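Local coordinates for cytochrome c-552/4 domain-containing protein (Ignicoccus hospitalis KIN4/I, PDB 4QO5) that is a membrane-associated octaheme cytochrome c that probably passes electrons along its closely spaced hemes, at residues 289-294 with 301-306; 311-316 with 394-399; 320-325 with 429-434. All coordinates share one frame; numbering follows the deposited sequence.

Interaction 1 (289-294 with 301-306). With HEC (heme c), chain F.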
loop_
_atom_site.group_PDB
_atom_site.type_symbol
_atom_site.label_atom_id
_atom_site.label_comp_id
_atom_site.label_asym_id
_atom_site.label_seq_id
_atom_site.Cartn_x
_atom_site.Cartn_y
_atom_site.Cartn_z
ATOM N N MET A 289 9.309 22.029 2.346
ATOM C CA MET A 289 10.658 22.302 2.847
ATOM C C MET A 289 11.598 22.985 1.869
ATOM O O MET A 289 12.460 23.762 2.274
ATOM C CB MET A 289 11.336 20.989 3.312
ATOM C CG MET A 289 10.629 20.322 4.486
ATOM S SD MET A 289 11.546 18.954 5.212
ATOM C CE MET A 289 12.777 19.839 6.196
ATOM N N SER A 290 11.446 22.694 0.587
ATOM C CA SER A 290 12.499 23.011 -0.391
ATOM C C SER A 290 12.693 24.500 -0.686
ATOM O O SER A 290 11.748 25.271 -0.655
ATOM C CB SER A 290 12.189 22.313 -1.713
ATOM O OG SER A 290 12.289 20.907 -1.567
ATOM N N LEU A 291 13.924 24.871 -1.025
ATOM C CA LEU A 291 14.180 26.133 -1.710
ATOM C C LEU A 291 13.672 25.988 -3.144
ATOM O O LEU A 291 14.077 25.075 -3.862
ATOM C CB LEU A 291 15.675 26.424 -1.734
ATOM C CG LEU A 291 16.176 27.532 -2.663
ATOM C CD1 LEU A 291 15.550 28.902 -2.313
ATOM C CD2 LEU A 291 17.705 27.608 -2.589
ATOM N N LEU A 292 12.766 26.868 -3.548
ATOM C CA LEU A 292 12.213 26.844 -4.904
ATOM C C LEU A 292 12.502 28.173 -5.590
ATOM O O LEU A 292 12.245 29.238 -5.025
ATOM C CB LEU A 292 10.705 26.603 -4.868
ATOM C CG LEU A 292 10.200 25.275 -4.284
ATOM C CD1 LEU A 292 8.676 25.220 -4.429
ATOM C CD2 LEU A 292 10.867 24.000 -4.893
ATOM N N VAL A 293 13.067 28.107 -6.793
ATOM C CA VAL A 293 13.455 29.308 -7.530
ATOM C C VAL A 293 12.868 29.282 -8.944
ATOM O O VAL A 293 12.889 28.238 -9.620
ATOM C CB VAL A 293 15.000 29.439 -7.601
ATOM C CG1 VAL A 293 15.410 30.691 -8.361
ATOM C CG2 VAL A 293 15.591 29.491 -6.200
ATOM N N ASN A 294 12.334 30.419 -9.392
ATOM C CA ASN A 294 11.789 30.495 -10.745
ATOM C C ASN A 294 12.913 30.379 -11.782
ATOM O O ASN A 294 13.884 31.131 -11.731
ATOM C CB ASN A 294 11.014 31.799 -10.927
ATOM C CG ASN A 294 10.292 31.865 -12.255
ATOM O OD1 ASN A 294 10.916 31.927 -13.315
ATOM N ND2 ASN A 294 8.967 31.870 -12.202
ATOM N N ILE A 301 10.724 31.490 -5.041
ATOM C CA ILE A 301 9.323 31.149 -4.851
ATOM C C ILE A 301 9.057 30.746 -3.406
ATOM O O ILE A 301 8.021 31.081 -2.824
ATOM C CB ILE A 301 8.930 29.996 -5.803
ATOM C CG1 ILE A 301 8.985 30.474 -7.258
ATOM C CG2 ILE A 301 7.547 29.424 -5.446
ATOM C CD1 ILE A 301 8.919 29.311 -8.273
ATOM N N ALA A 302 10.001 30.019 -2.820
ATOM C CA ALA A 302 9.880 29.621 -1.427
ATOM C C ALA A 302 11.283 29.460 -0.876
ATOM O O ALA A 302 12.126 28.838 -1.520
ATOM C CB ALA A 302 9.119 28.296 -1.308
ATOM N N GLU A 303 11.532 30.034 0.296
ATOM C CA GLU A 303 12.800 29.821 0.991
ATOM C C GLU A 303 12.828 28.447 1.655
ATOM O O GLU A 303 11.825 27.982 2.212
ATOM C CB GLU A 303 13.025 30.924 2.039
ATOM C CG GLU A 303 13.153 32.316 1.447
ATOM C CD GLU A 303 14.515 32.579 0.798
ATOM O OE1 GLU A 303 15.444 31.754 0.964
ATOM O OE2 GLU A 303 14.660 33.627 0.127
ATOM N N ARG A 304 13.980 27.791 1.606
ATOM C CA ARG A 304 14.123 26.504 2.277
ATOM C C ARG A 304 13.828 26.641 3.765
ATOM O O ARG A 304 14.182 27.663 4.400
ATOM C CB ARG A 304 15.530 25.957 2.092
ATOM C CG ARG A 304 15.680 24.491 2.522
ATOM C CD ARG A 304 17.122 24.069 2.457
ATOM N NE ARG A 304 17.637 24.068 1.091
ATOM C CZ ARG A 304 18.594 24.872 0.641
ATOM N NH1 ARG A 304 19.126 25.802 1.436
ATOM N NH2 ARG A 304 19.002 24.756 -0.618
ATOM N N THR A 305 13.165 25.637 4.328
ATOM C CA THR A 305 13.016 25.592 5.782
ATOM C C THR A 305 13.229 24.197 6.369
ATOM O O THR A 305 12.734 23.209 5.825
ATOM C CB THR A 305 11.641 26.121 6.240
ATOM O OG1 THR A 305 11.601 26.165 7.671
ATOM C CG2 THR A 305 10.507 25.237 5.734
ATOM N N HIS A 306 13.959 24.135 7.485
ATOM C CA HIS A 306 14.062 22.898 8.264
ATOM C C HIS A 306 13.163 22.958 9.479
ATOM O O HIS A 306 13.258 22.145 10.387
ATOM C CB HIS A 306 15.500 22.594 8.669
ATOM C CG HIS A 306 16.244 21.822 7.632
ATOM N ND1 HIS A 306 16.789 22.417 6.512
ATOM C CD2 HIS A 306 16.492 20.498 7.516
ATOM C CE1 HIS A 306 17.367 21.497 5.766
ATOM N NE2 HIS A 306 17.207 20.331 6.357
HETATM FE FE HEC F . 17.918 18.338 5.965
HETATM C CHA HEC F . 18.532 19.371 2.718
HETATM C CHB HEC F . 21.032 19.303 6.924
HETATM C CHC HEC F . 17.248 17.352 9.224
HETATM C CHD HEC F . 14.783 17.383 5.066
HETATM N NA HEC F . 19.431 19.123 4.980
HETATM C C1A HEC F . 19.507 19.553 3.675
HETATM C C2A HEC F . 20.782 20.174 3.449
HETATM C C3A HEC F . 21.443 20.164 4.605
HETATM C C4A HEC F . 20.623 19.519 5.613
HETATM C CMA HEC F . 22.849 20.730 4.843
HETATM C CAA HEC F . 21.280 20.763 2.113
HETATM C CBA HEC F . 20.527 22.065 1.806
HETATM C CGA HEC F . 20.954 23.124 2.793
HETATM O O1A HEC F . 22.096 23.635 2.669
HETATM O O2A HEC F . 20.155 23.454 3.700
HETATM N NB HEC F . 18.959 18.296 7.665
HETATM C C1B HEC F . 20.198 18.836 7.912
HETATM C C2B HEC F . 20.439 18.782 9.343
HETATM C C3B HEC F . 19.310 18.294 9.900
HETATM C C4B HEC F . 18.417 17.943 8.877
HETATM C CMB HEC F . 21.692 19.397 10.016
HETATM C CAB HEC F . 18.682 18.046 11.289
HETATM C CBB HEC F . 18.968 19.255 12.250
HETATM N NC HEC F . 16.414 17.586 6.987
HETATM C C1C HEC F . 16.269 17.155 8.280
HETATM C C2C HEC F . 15.126 16.284 8.408
HETATM C C3C HEC F . 14.405 16.597 7.320
HETATM C C4C HEC F . 15.237 17.206 6.350
HETATM C CMC HEC F . 14.552 15.951 9.809
HETATM C CAC HEC F . 12.999 16.268 6.820
HETATM C CBC HEC F . 11.869 16.403 7.882
HETATM N ND HEC F . 16.836 18.349 4.189
HETATM C C1D HEC F . 15.524 17.933 4.063
HETATM C C2D HEC F . 15.067 18.183 2.731
HETATM C C3D HEC F . 16.254 18.778 1.994
HETATM C C4D HEC F . 17.295 18.874 2.994
HETATM C CMD HEC F . 13.672 17.863 2.151
HETATM C CAD HEC F . 16.313 19.287 0.546
HETATM C CBD HEC F . 15.964 20.776 0.705
HETATM C CGD HEC F . 15.626 21.463 -0.587
HETATM O O1D HEC F . 15.908 22.689 -0.698
HETATM O O2D HEC F . 15.064 20.814 -1.503
#
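Leu291 and Arg304 lie against each other where the chain grips one propionate of a heme c. Arg304 NE donates to heme O1D at 2.8 Å, and Leu291 N reaches the same oxygen at 3.0 Å, while Ser290 OG bonds to O2D, so both oxygens of the carboxylate are held. The Arg304 guanidinium is sandwiched: Leu291 CB lies 3.7 Å above one face, toward the rim, and heme CBA, on the other propionate arm, covers the centre of the opposite face. A bend at chi3 (-66°) turns the guanidinium back to the heme. The iron is bound by His306 NE2, with His219 as the second axial ligand, and Met289 CE sits over one face of the His306 ring, 4.0 Å from CD2.

The backbone of a beta hairpin fixes these groups. Thr305 N donates to Met289 O, and Leu292 pairs with Ala302 as an antiparallel hydrogen-bonded pair. That pair is part of a classic beta bulge, with Ile301 and Ala302 both opposite Leu292: Leu292 O accepts from Ile301 N at 2.7 Å and from Ala302 N at 3.2 Å, both from one face of its carbonyl plane. Helix 393-407 packs on the hairpin through Ile406, which meets Leu292 and Ala302, and through Gln402, bonded to Ile301 O; the backbone of Trp273, in a loop, hydrogen-bonds to that of Leu291 and Val293.

Interaction 2 (311-316 with 394-399); sequences RLWVRL and EEMAKR. With HEC (heme c), chain H.
This is a loop-to-helix contact, in which Trp313 packs against Met396 and Arg399 while the carbonyl of Leu312 bonds to Arg399, where the run 311-316 passes between a heme c and helix 393-407. One direct hydrogen bond crosses it: Arg399 NH2 to Leu312 O, 2.9 Å long and nearly straight at 167°, with the oxygen in the guanidinium plane. Arg399 is extended from CG to NE, which carries the guanidinium along the helix surface to that carbonyl. Its rotation is fixed on another edge by a salt bridge from NE to Glu395 OE2, one turn back on the same helix, at 2.8 Å and on the anti lone pair of that oxygen. A water donates to both Arg311 O and Arg399 O, adding a second polar link.

The apolar part is carried by Trp313 CB, 3.8 Å from Met396 CB. Met396 CG and CE lie along Trp313 O, with CE only loosely against Val314 CB at 4.4 Å. With chi1 at 51°, Trp313 CG stands between the backbone N and the carbonyl carbon, and the indole lies under the heme propionate, whose O2D is 3.3 Å above one ring face.

Strand 314-315, paired with strand 323-324 in a short antiparallel hairpin, thus forms part of a heme pocket. O2D accepts from the backbone N of both Trp313 and Val314, and Leu316 N donates to O2A of the other propionate at 2.9 Å. Arg315 turns from the helix toward the hemes, its NE, NH1 and NH2 all having partners, among them a propionate of another heme. Met403 and Arg400 of helix 393-407, with Met420 of helix 413-447, also touch the Trp313 side chain.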
loop_
_atom_site.group_PDB
_atom_site.type_symbol
_atom_site.label_atom_id
_atom_site.label_comp_id
_atom_site.label_asym_id
_atom_site.label_seq_id
_atom_site.Cartn_x
_atom_site.Cartn_y
_atom_site.Cartn_z
ATOM N N ARG A 311 5.382 26.582 7.471
ATOM C CA ARG A 311 4.587 26.580 6.250
ATOM C C ARG A 311 3.117 26.238 6.469
ATOM O O ARG A 311 2.295 26.427 5.571
ATOM C CB ARG A 311 5.199 25.630 5.232
ATOM C CG ARG A 311 6.574 26.068 4.818
ATOM C CD ARG A 311 6.817 25.725 3.403
ATOM N NE ARG A 311 8.135 26.132 2.965
ATOM C CZ ARG A 311 8.670 25.717 1.833
ATOM N NH1 ARG A 311 7.974 24.896 1.050
ATOM N NH2 ARG A 311 9.892 26.099 1.488
ATOM N N LEU A 312 2.786 25.775 7.673
ATOM C CA LEU A 312 1.443 25.287 7.970
ATOM C C LEU A 312 0.588 26.340 8.667
ATOM O O LEU A 312 1.047 26.984 9.620
ATOM C CB LEU A 312 1.537 24.037 8.848
ATOM C CG LEU A 312 2.503 22.954 8.371
ATOM C CD1 LEU A 312 2.698 21.888 9.463
ATOM C CD2 LEU A 312 2.015 22.313 7.072
ATOM N N TRP A 313 -0.650 26.524 8.211
ATOM C CA TRP A 313 -1.522 27.499 8.879
ATOM C C TRP A 313 -2.496 26.806 9.830
ATOM O O TRP A 313 -2.952 27.392 10.803
ATOM C CB TRP A 313 -2.289 28.384 7.872
ATOM C CG TRP A 313 -3.058 27.658 6.755
ATOM C CD1 TRP A 313 -4.418 27.455 6.688
ATOM C CD2 TRP A 313 -2.513 27.100 5.544
ATOM N NE1 TRP A 313 -4.741 26.794 5.522
ATOM C CE2 TRP A 313 -3.594 26.563 4.804
ATOM C CE3 TRP A 313 -1.220 26.993 5.019
ATOM C CZ2 TRP A 313 -3.417 25.930 3.567
ATOM C CZ3 TRP A 313 -1.045 26.371 3.787
ATOM C CH2 TRP A 313 -2.143 25.846 3.073
ATOM N N VAL A 314 -2.840 25.562 9.521
ATOM C CA VAL A 314 -3.826 24.856 10.336
ATOM C C VAL A 314 -3.381 23.422 10.596
ATOM O O VAL A 314 -3.014 22.700 9.669
ATOM C CB VAL A 314 -5.221 24.884 9.676
ATOM C CG1 VAL A 314 -5.171 24.269 8.257
ATOM C CG2 VAL A 314 -6.251 24.180 10.558
ATOM N N ARG A 315 -3.387 23.012 11.859
ATOM C CA ARG A 315 -2.968 21.644 12.196
ATOM C C ARG A 315 -4.076 20.669 11.831
ATOM O O ARG A 315 -5.153 20.694 12.432
ATOM C CB ARG A 315 -2.636 21.523 13.689
ATOM C CG ARG A 315 -2.011 20.162 14.071
ATOM C CD ARG A 315 -0.502 20.259 14.068
ATOM N NE ARG A 315 0.193 18.975 14.189
ATOM C CZ ARG A 315 0.742 18.522 15.312
ATOM N NH1 ARG A 315 0.668 19.225 16.444
ATOM N NH2 ARG A 315 1.378 17.361 15.308
ATOM N N LEU A 316 -3.812 19.817 10.842
ATOM C CA LEU A 316 -4.802 18.851 10.354
ATOM C C LEU A 316 -4.891 17.615 11.243
ATOM O O LEU A 316 -5.877 16.879 11.175
ATOM C CB LEU A 316 -4.469 18.400 8.928
ATOM C CG LEU A 316 -4.398 19.471 7.836
ATOM C CD1 LEU A 316 -4.251 18.796 6.467
ATOM C CD2 LEU A 316 -5.613 20.405 7.870
ATOM N N GLU A 394 -3.878 36.545 10.928
ATOM C CA GLU A 394 -3.001 37.215 9.979
ATOM C C GLU A 394 -1.842 36.316 9.577
ATOM O O GLU A 394 -1.451 36.265 8.412
ATOM C CB GLU A 394 -2.480 38.534 10.570
ATOM C CG GLU A 394 -3.535 39.620 10.711
ATOM C CD GLU A 394 -4.342 39.547 12.011
ATOM O OE1 GLU A 394 -5.207 40.432 12.202
ATOM O OE2 GLU A 394 -4.121 38.627 12.838
ATOM N N GLU A 395 -1.289 35.598 10.547
ATOM C CA GLU A 395 -0.221 34.660 10.255
ATOM C C GLU A 395 -0.719 33.487 9.410
ATOM O O GLU A 395 -0.032 33.048 8.494
ATOM C CB GLU A 395 0.440 34.163 11.549
ATOM C CG GLU A 395 1.604 33.203 11.321
ATOM C CD GLU A 395 2.787 33.863 10.624
ATOM O OE1 GLU A 395 2.925 35.109 10.717
ATOM O OE2 GLU A 395 3.578 33.137 9.977
ATOM N N MET A 396 -1.918 32.994 9.700
ATOM C CA MET A 396 -2.493 31.908 8.893
ATOM C C MET A 396 -2.627 32.347 7.444
ATOM O O MET A 396 -2.316 31.591 6.533
ATOM C CB MET A 396 -3.877 31.525 9.411
ATOM C CG MET A 396 -3.838 30.814 10.740
ATOM S SD MET A 396 -5.470 30.555 11.459
ATOM C CE MET A 396 -6.034 29.141 10.499
ATOM N N ALA A 397 -3.071 33.589 7.237
ATOM C CA ALA A 397 -3.306 34.075 5.887
ATOM C C ALA A 397 -1.984 34.207 5.133
ATOM O O ALA A 397 -1.904 33.872 3.958
ATOM C CB ALA A 397 -4.063 35.407 5.907
ATOM N N LYS A 398 -0.945 34.680 5.818
ATOM C CA LYS A 398 0.394 34.732 5.222
ATOM C C LYS A 398 0.916 33.355 4.797
ATOM O O LYS A 398 1.453 33.190 3.697
ATOM C CB LYS A 398 1.396 35.380 6.192
ATOM C CG LYS A 398 1.226 36.860 6.323
ATOM C CD LYS A 398 2.285 37.449 7.240
ATOM C CE LYS A 398 1.960 38.906 7.557
ATOM N NZ LYS A 398 2.843 39.458 8.617
ATOM N N ARG A 399 0.781 32.369 5.675
ATOM C CA ARG A 399 1.272 31.031 5.356
ATOM C C ARG A 399 0.480 30.423 4.225
ATOM O O ARG A 399 1.054 29.790 3.345
ATOM C CB ARG A 399 1.238 30.137 6.585
ATOM C CG ARG A 399 2.148 30.730 7.693
ATOM C CD ARG A 399 2.170 29.849 8.919
ATOM N NE ARG A 399 3.074 30.379 9.939
ATOM C CZ ARG A 399 3.433 29.711 11.033
ATOM N NH1 ARG A 399 4.256 30.276 11.915
ATOM N NH2 ARG A 399 2.960 28.493 11.247
HETATM FE FE HEC H . 1.599 17.835 2.625
HETATM C CHA HEC H . -0.462 19.095 5.084
HETATM C CHB HEC H . 3.234 15.896 4.921
HETATM C CHC HEC H . 3.036 16.109 0.100
HETATM C CHD HEC H . 0.719 20.291 0.522
HETATM N NA HEC H . 1.429 17.571 4.606
HETATM C C1A HEC H . 0.456 18.115 5.433
HETATM C C2A HEC H . 0.556 17.483 6.724
HETATM C C3A HEC H . 1.554 16.582 6.681
HETATM C C4A HEC H . 2.141 16.627 5.355
HETATM C CMA HEC H . 2.055 15.657 7.818
HETATM C CAA HEC H . -0.382 17.800 7.911
HETATM C CBA HEC H . 0.384 18.628 8.951
HETATM C CGA HEC H . -0.664 19.093 9.930
HETATM O O1A HEC H . -1.018 18.314 10.850
HETATM O O2A HEC H . -1.175 20.231 9.752
HETATM N NB HEC H . 2.932 16.356 2.554
HETATM C C1B HEC H . 3.385 15.599 3.611
HETATM C C2B HEC H . 3.920 14.383 3.108
HETATM C C3B HEC H . 3.791 14.465 1.776
HETATM C C4B HEC H . 3.210 15.706 1.405
HETATM C CMB HEC H . 4.505 13.294 4.056
HETATM C CAB HEC H . 4.070 13.544 0.604
HETATM C CBB HEC H . 3.830 12.066 0.928
HETATM N NC HEC H . 1.949 18.160 0.749
HETATM C C1C HEC H . 2.456 17.306 -0.211
HETATM C C2C HEC H . 2.509 17.990 -1.487
HETATM C C3C HEC H . 1.596 18.972 -1.352
HETATM C C4C HEC H . 1.393 19.200 0.040
HETATM C CMC HEC H . 2.752 17.148 -2.758
HETATM C CAC HEC H . 1.029 20.046 -2.308
HETATM C CBC HEC H . 0.914 19.691 -3.798
HETATM N ND HEC H . 0.334 19.447 2.786
HETATM C C1D HEC H . 0.094 20.321 1.739
HETATM C C2D HEC H . -0.881 21.288 2.140
HETATM C C3D HEC H . -1.272 20.900 3.551
HETATM C C4D HEC H . -0.454 19.748 3.883
HETATM C CMD HEC H . -1.446 22.440 1.280
HETATM C CAD HEC H . -2.249 21.616 4.490
HETATM C CBD HEC H . -1.375 22.706 5.147
HETATM C CGD HEC H . -1.924 23.048 6.505
HETATM O O1D HEC H . -2.606 22.182 7.101
HETATM O O2D HEC H . -1.691 24.185 7.002
HETATM O O HOH W 1 3.100 28.026 3.592
#

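Interaction 3 (320-325 with 429-434); sequences IYAHPM and ETNKAT
Tyr321 and Asn431 bring the two backbones closest, their CA atoms 5.5 Å apart, where the loop leading into strand 323-324 passes alongside a turn of helix 413-447.

Asn431 holds the loop by its amide, which reaches Ala322 with CG anti to the carbonyl carbon (chi1 -83°). Its OD1 takes the N-H of Ala322 at 2.9 Å, on a lone pair and in the carbonyl plane, and its ND2 donates a hydrogen bond to Ala322 O at 3.1 Å. One side chain thus satisfies both backbone polar groups of a single residue and joins the helix to the hairpin of strands 314-315 and 323-324. An alanine in place of Asn431 would probably leave the buried N-H and carbonyl of Ala322 without these mates and open a gap beside Tyr321.

The Tyr321 ring stands nearly upright to the amide, planes 80° apart, and Tyr321 CB is 3.4 Å from Asn431 OD1. Asn431 O lies at the ring edge, 3.3 Å from CE1, and Thr434 CG2 is 3.6 Å from the same carbon. Ile320 CG1 covers one ring face, while its CD1 meets Thr434 CG2 at 3.7 Å. The hydroxyl of Tyr321 is bonded to Leu369 O. A water donates to Ile320 O and also bonds to Thr434 OG1, which has Ser477 of helix 464-485 as a further partner.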
loop_
_atom_site.group_PDB
_atom_site.type_symbol
_atom_site.label_atom_id
_atom_site.label_comp_id
_atom_site.label_asym_id
_atom_site.label_seq_id
_atom_site.Cartn_x
_atom_site.Cartn_y
_atom_site.Cartn_z
ATOM N N ILE A 320 -8.308 17.369 20.012
ATOM C CA ILE A 320 -8.812 16.296 19.142
ATOM C C ILE A 320 -9.401 16.878 17.847
ATOM O O ILE A 320 -9.703 16.138 16.906
ATOM C CB ILE A 320 -9.899 15.484 19.856
ATOM C CG1 ILE A 320 -11.096 16.390 20.163
ATOM C CG2 ILE A 320 -9.326 14.821 21.120
ATOM C CD1 ILE A 320 -12.277 15.686 20.790
ATOM N N TYR A 321 -9.541 18.203 17.806
ATOM C CA TYR A 321 -10.005 18.914 16.608
ATOM C C TYR A 321 -8.833 19.511 15.829
ATOM O O TYR A 321 -7.774 19.760 16.400
ATOM C CB TYR A 321 -10.962 20.037 17.010
ATOM C CG TYR A 321 -12.106 19.552 17.872
ATOM C CD1 TYR A 321 -13.160 18.829 17.315
ATOM C CD2 TYR A 321 -12.118 19.779 19.238
ATOM C CE1 TYR A 321 -14.200 18.374 18.100
ATOM C CE2 TYR A 321 -13.153 19.323 20.030
ATOM C CZ TYR A 321 -14.193 18.615 19.451
ATOM O OH TYR A 321 -15.233 18.153 20.234
ATOM N N ALA A 322 -9.033 19.754 14.536
ATOM C CA ALA A 322 -8.068 20.502 13.740
ATOM C C ALA A 322 -8.106 21.948 14.247
ATOM O O ALA A 322 -9.172 22.466 14.601
ATOM C CB ALA A 322 -8.420 20.441 12.255
ATOM N N HIS A 323 -6.945 22.587 14.282
ATOM C CA HIS A 323 -6.808 23.870 14.979
ATOM C C HIS A 323 -5.703 24.714 14.353
ATOM O O HIS A 323 -4.831 24.189 13.695
ATOM C CB HIS A 323 -6.480 23.606 16.441
ATOM C CG HIS A 323 -5.317 22.686 16.636
ATOM N ND1 HIS A 323 -5.433 21.317 16.531
ATOM C CD2 HIS A 323 -4.015 22.932 16.921
ATOM C CE1 HIS A 323 -4.254 20.759 16.749
ATOM N NE2 HIS A 323 -3.376 21.716 16.987
ATOM N N PRO A 324 -5.726 26.043 14.584
ATOM C CA PRO A 324 -4.634 26.834 14.004
ATOM C C PRO A 324 -3.279 26.336 14.505
ATOM O O PRO A 324 -3.182 25.832 15.627
ATOM C CB PRO A 324 -4.918 28.260 14.518
ATOM C CG PRO A 324 -6.396 28.276 14.774
ATOM C CD PRO A 324 -6.745 26.877 15.239
ATOM N N MET A 325 -2.248 26.442 13.675
ATOM C CA MET A 325 -0.938 25.891 14.028
ATOM C C MET A 325 -0.378 26.518 15.319
ATOM O O MET A 325 -0.467 27.721 15.514
ATOM C CB MET A 325 0.030 26.127 12.865
ATOM C CG MET A 325 1.296 25.316 12.920
ATOM S SD MET A 325 0.901 23.563 12.708
ATOM C CE MET A 325 2.398 22.826 13.364
ATOM N N GLU A 429 -16.378 20.354 8.843
ATOM C CA GLU A 429 -17.227 19.164 8.897
ATOM C C GLU A 429 -16.619 18.043 9.742
ATOM O O GLU A 429 -17.307 17.434 10.562
ATOM C CB GLU A 429 -17.599 18.697 7.487
ATOM C CG GLU A 429 -18.528 19.716 6.828
ATOM C CD GLU A 429 -18.834 19.435 5.374
ATOM O OE1 GLU A 429 -18.300 18.447 4.821
ATOM O OE2 GLU A 429 -19.613 20.223 4.782
ATOM N N THR A 430 -15.331 17.785 9.578
ATOM C CA THR A 430 -14.716 16.736 10.394
ATOM C C THR A 430 -14.708 17.112 11.866
ATOM O O THR A 430 -14.898 16.248 12.730
ATOM C CB THR A 430 -13.289 16.366 9.942
ATOM O OG1 THR A 430 -12.484 17.548 9.882
ATOM C CG2 THR A 430 -13.332 15.682 8.570
ATOM N N ASN A 431 -14.507 18.399 12.162
ATOM C CA ASN A 431 -14.548 18.825 13.545
ATOM C C ASN A 431 -15.940 18.595 14.148
ATOM O O ASN A 431 -16.050 18.228 15.315
ATOM C CB ASN A 431 -14.095 20.296 13.700
ATOM C CG ASN A 431 -12.576 20.444 13.761
ATOM O OD1 ASN A 431 -11.834 19.456 13.760
ATOM N ND2 ASN A 431 -12.111 21.687 13.854
ATOM N N LYS A 432 -17.002 18.803 13.362
ATOM C CA LYS A 432 -18.353 18.566 13.887
ATOM C C LYS A 432 -18.597 17.069 14.111
ATOM O O LYS A 432 -19.270 16.676 15.065
ATOM C CB LYS A 432 -19.432 19.136 12.947
ATOM C CG LYS A 432 -19.534 20.661 12.940
ATOM C CD LYS A 432 -20.094 21.179 14.256
ATOM C CE LYS A 432 -20.441 22.665 14.173
ATOM N NZ LYS A 432 -19.284 23.480 13.707
ATOM N N ALA A 433 -18.073 16.236 13.218
ATOM C CA ALA A 433 -18.218 14.785 13.377
ATOM C C ALA A 433 -17.493 14.319 14.643
ATOM O O ALA A 433 -17.985 13.460 15.372
ATOM C CB ALA A 433 -17.687 14.039 12.148
ATOM N N THR A 434 -16.333 14.915 14.904
ATOM C CA THR A 434 -15.546 14.616 16.096
ATOM C C THR A 434 -16.277 15.061 17.367
ATOM O O THR A 434 -16.223 14.391 18.397
ATOM C CB THR A 434 -14.160 15.260 15.994
ATOM O OG1 THR A 434 -13.469 14.684 14.881
ATOM C CG2 THR A 434 -13.332 15.028 17.269
HETATM O O HOH W 2 -10.851 15.763 14.508
#

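In the fold
From the N terminus, interaction 1 comes first and closes a tight hairpin loop, complete before interaction 2 opens. Arg311 bridges the two: its NH2 probably bonds to both Ser290 O and Glu303 O. Interaction 2 then spans 77 residues to helix 393-407, and interaction 3 spans 103 to helix 413-447. These two cross, since 320-325 lies between 311-316 and 394-399, while 429-434 follows both. They meet through the hairpin of strands 314-315 and 323-324, so one small sheet is tied to two consecutive helices. Interactions 1 and 3, with centres about 29 Å apart, do not touch.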